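PDB 4C65: ochratoxinase from Aspergillus niger, which uses zinc to hydrolyse the mycotoxin ochratoxin A to ochratoxin alpha and phenylalanine, acting as a carboxypeptidase that favours C-terminal aromatic residues. Local coordinates for residues 250-255 and 261-266. Numbering follows the deposited sequence.
Sequences AGIMAA and KSLEHV
Ile252 turns CG1 beside its backbone N (chi1 -63°) and sets CG2 anti to that N, which sends CG2 to Leu263 and the CG1-CD1 arm to Val266. Leu263 holds CG anti to its own carbonyl carbon (chi1 -58°), and this points the side chain at the helix, with CD1 on Ile252 and CD2 on Ala255. CG2 of Ile252 meets CD1 of Leu263 at 4.1 Å. The extended ethyl arm of Ile252 brings CD1 to CG1 of Val266 at 3.8 Å. The side chain of Ile252 crosses those of Leu263 and Val266 at about a right angle. One turn further along the helix, CB of Ala255 lies 3.8 Å from CD2 of Leu263. All four touching residues are buried.

The contact belongs to the beta-alpha-beta unit of strand 242-246, helix 249-258 and strand 262-263, part of the twisted TIM barrel of this amidohydrolase. Residues 250-255 cover the outer side of the barrel wall. Helix 271-280 adds Val273 against Ile252 and Met277 against Leu263.

Several polar side-chain atoms of 261-266 are engaged away from the helix. In the conformer described, one of two modelled for Glu264, OE2 accepts from OG of Ser262 and forms a salt bridge with Arg113, while OE1 is hydrogen-bonded to ND1 of His69, a ligand of the first zinc.

No hydrogen bond joins the two segments. The helix is therefore held here by apolar side-chain packing, while residues 261-266 also carry His265, a ligand of the second zinc, and Glu264, probably a second-shell carboxylate.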
ATOM      1  N   ALA A 250     -26.061  -4.711 -30.572  1.00 24.84           N
ATOM      2  CA  ALA A 250     -25.226  -5.691 -29.825  1.00 24.60           C
ATOM      3  C   ALA A 250     -25.422  -5.531 -28.307  1.00 23.08           C
ATOM      4  O   ALA A 250     -25.652  -6.512 -27.593  1.00 22.78           O
ATOM      5  CB  ALA A 250     -23.758  -5.545 -30.184  1.00 25.25           C
ATOM      6  N   GLY A 251     -25.313  -4.295 -27.831  1.00 22.24           N
ATOM      7  CA  GLY A 251     -25.484  -3.998 -26.417  1.00 20.92           C
ATOM      8  C   GLY A 251     -26.912  -4.191 -25.934  1.00 20.13           C
ATOM      9  O   GLY A 251     -27.131  -4.763 -24.857  1.00 19.61           O
ATOM     10  N   ILE A 252     -27.879  -3.741 -26.736  1.00 20.37           N
ATOM     11  CA  ILE A 252     -29.298  -3.944 -26.434  1.00 19.84           C
ATOM     12  C   ILE A 252     -29.601  -5.418 -26.221  1.00 20.13           C
ATOM     13  O   ILE A 252     -30.187  -5.794 -25.226  1.00 19.12           O
ATOM     14  CB  ILE A 252     -30.219  -3.414 -27.547  1.00 20.36           C
ATOM     15  CG1 ILE A 252     -30.071  -1.899 -27.696  1.00 20.34           C
ATOM     16  CG2 ILE A 252     -31.664  -3.747 -27.241  1.00 20.01           C
ATOM     17  CD1 ILE A 252     -30.802  -1.310 -28.900  1.00 21.31           C
ATOM     18  N   MET A 253     -29.184  -6.252 -27.163  1.00 21.71           N
ATOM     19  CA  MET A 253     -29.477  -7.685 -27.096  1.00 22.47           C
ATOM     20  C   MET A 253     -28.752  -8.366 -25.936  1.00 21.94           C
ATOM     21  O   MET A 253     -29.316  -9.235 -25.285  1.00 21.88           O
ATOM     22  CB  MET A 253     -29.129  -8.374 -28.415  1.00 24.14           C
ATOM     23  CG  MET A 253     -29.956  -7.879 -29.599  1.00 25.12           C
ATOM     24  SD  MET A 253     -31.711  -8.246 -29.416  1.00 25.06           S
ATOM     25  CE  MET A 253     -31.666  -9.965 -29.907  1.00 26.43           C
ATOM     26  N   ALA A 254     -27.525  -7.971 -25.668  1.00 21.77           N
ATOM     27  CA  ALA A 254     -26.808  -8.573 -24.561  1.00 21.62           C
ATOM     28  C   ALA A 254     -27.485  -8.214 -23.232  1.00 20.49           C
ATOM     29  O   ALA A 254     -27.569  -9.051 -22.327  1.00 20.22           O
ATOM     30  CB  ALA A 254     -25.348  -8.141 -24.560  1.00 21.90           C
ATOM     31  N   ALA A 255     -27.982  -6.984 -23.122  1.00 19.76           N
ATOM     32  CA  ALA A 255     -28.641  -6.539 -21.892  1.00 18.70           C
ATOM     33  C   ALA A 255     -29.938  -7.313 -21.700  1.00 19.20           C
ATOM     34  O   ALA A 255     -30.269  -7.708 -20.597  1.00 18.84           O
ATOM     35  CB  ALA A 255     -28.901  -5.056 -21.932  1.00 18.01           C
ATOM     36  N   LYS A 261     -34.094  -5.182 -17.016  1.00 16.91           N
ATOM     37  CA  LYS A 261     -35.516  -4.919 -17.085  1.00 17.16           C
ATOM     38  C   LYS A 261     -35.824  -3.501 -17.462  1.00 16.63           C
ATOM     39  O   LYS A 261     -36.962  -3.138 -17.622  1.00 16.50           O
ATOM     40  CB  LYS A 261     -36.191  -5.298 -15.779  1.00 17.52           C
ATOM     41  CG  LYS A 261     -36.196  -6.793 -15.525  1.00 18.89           C
ATOM     42  CD  LYS A 261     -37.002  -7.567 -16.568  1.00 20.46           C
ATOM     43  CE  LYS A 261     -38.171  -8.290 -15.939  1.00 22.28           C
ATOM     44  NZ  LYS A 261     -39.501  -7.789 -16.412  1.00 23.21           N
ATOM     45  N   SER A 262     -34.793  -2.691 -17.637  1.00 16.66           N
ATOM     46  CA  SER A 262     -34.968  -1.322 -18.083  1.00 16.48           C
ATOM     47  C   SER A 262     -33.817  -0.973 -19.008  1.00 16.57           C
ATOM     48  O   SER A 262     -32.673  -1.301 -18.730  1.00 17.03           O
ATOM     49  CB  SER A 262     -35.015  -0.400 -16.856  1.00 16.15           C
ATOM     50  OG  SER A 262     -35.071   0.973 -17.219  1.00 16.78           O
ATOM     51  N   LEU A 263     -34.107  -0.351 -20.134  1.00 17.04           N
ATOM     52  CA  LEU A 263     -33.060   0.026 -21.065  1.00 17.21           C
ATOM     53  C   LEU A 263     -33.128   1.502 -21.306  1.00 17.46           C
ATOM     54  O   LEU A 263     -34.230   2.059 -21.486  1.00 16.99           O
ATOM     55  CB  LEU A 263     -33.216  -0.709 -22.393  1.00 17.86           C
ATOM     56  CG  LEU A 263     -33.204  -2.220 -22.294  1.00 18.08           C
ATOM     57  CD1 LEU A 263     -33.488  -2.812 -23.668  1.00 19.00           C
ATOM     58  CD2 LEU A 263     -31.892  -2.738 -21.741  1.00 17.88           C
ATOM     59  N   GLU A 264     -31.958   2.129 -21.370  1.00 17.98           N
ATOM     60  CA  GLU A 264     -31.883   3.557 -21.606  0.50 18.27           C
ATOM     61  C   GLU A 264     -31.345   3.879 -23.003  1.00 19.68           C
ATOM     62  O   GLU A 264     -30.462   3.178 -23.493  1.00 20.15           O
ATOM     63  CB  GLU A 264     -31.031   4.209 -20.531  0.50 17.76           C
ATOM     64  CG  GLU A 264     -31.087   3.509 -19.199  0.50 16.98           C
ATOM     65  CD  GLU A 264     -32.474   3.751 -18.613  0.50 16.47           C
ATOM     66  OE1 GLU A 264     -32.866   4.947 -18.540  0.50 16.15           O
ATOM     67  OE2 GLU A 264     -33.170   2.778 -18.226  0.50 16.25           O
ATOM     68  N   HIS A 265     -31.874   4.946 -23.590  1.00 20.40           N
ATOM     69  CA  HIS A 265     -31.516   5.407 -24.918  1.00 22.09           C
ATOM     70  C   HIS A 265     -32.057   4.481 -25.993  1.00 22.39           C
ATOM     71  O   HIS A 265     -32.893   4.887 -26.812  1.00 23.28           O
ATOM     72  CB  HIS A 265     -29.995   5.603 -25.071  1.00 23.45           C
ATOM     73  CG  HIS A 265     -29.343   6.189 -23.860  1.00 23.51           C
ATOM     74  ND1 HIS A 265     -29.687   7.422 -23.360  1.00 23.75           N
ATOM     75  CD2 HIS A 265     -28.405   5.693 -23.025  1.00 23.51           C
ATOM     76  CE1 HIS A 265     -28.987   7.666 -22.270  1.00 23.38           C
ATOM     77  NE2 HIS A 265     -28.191   6.635 -22.051  1.00 23.67           N
ATOM     78  N   VAL A 266     -31.551   3.253 -26.004  1.00 21.75           N
ATOM     79  CA  VAL A 266     -32.034   2.194 -26.871  1.00 21.93           C
ATOM     80  C   VAL A 266     -32.046   2.623 -28.324  1.00 22.86           C
ATOM     81  O   VAL A 266     -32.917   2.225 -29.093  1.00 23.82           O
ATOM     82  CB  VAL A 266     -33.429   1.692 -26.459  1.00 21.41           C
ATOM     83  CG1 VAL A 266     -33.477   0.182 -26.583  1.00 21.73           C
ATOM     84  CG2 VAL A 266     -33.775   2.062 -25.025  1.00 20.29           C
TER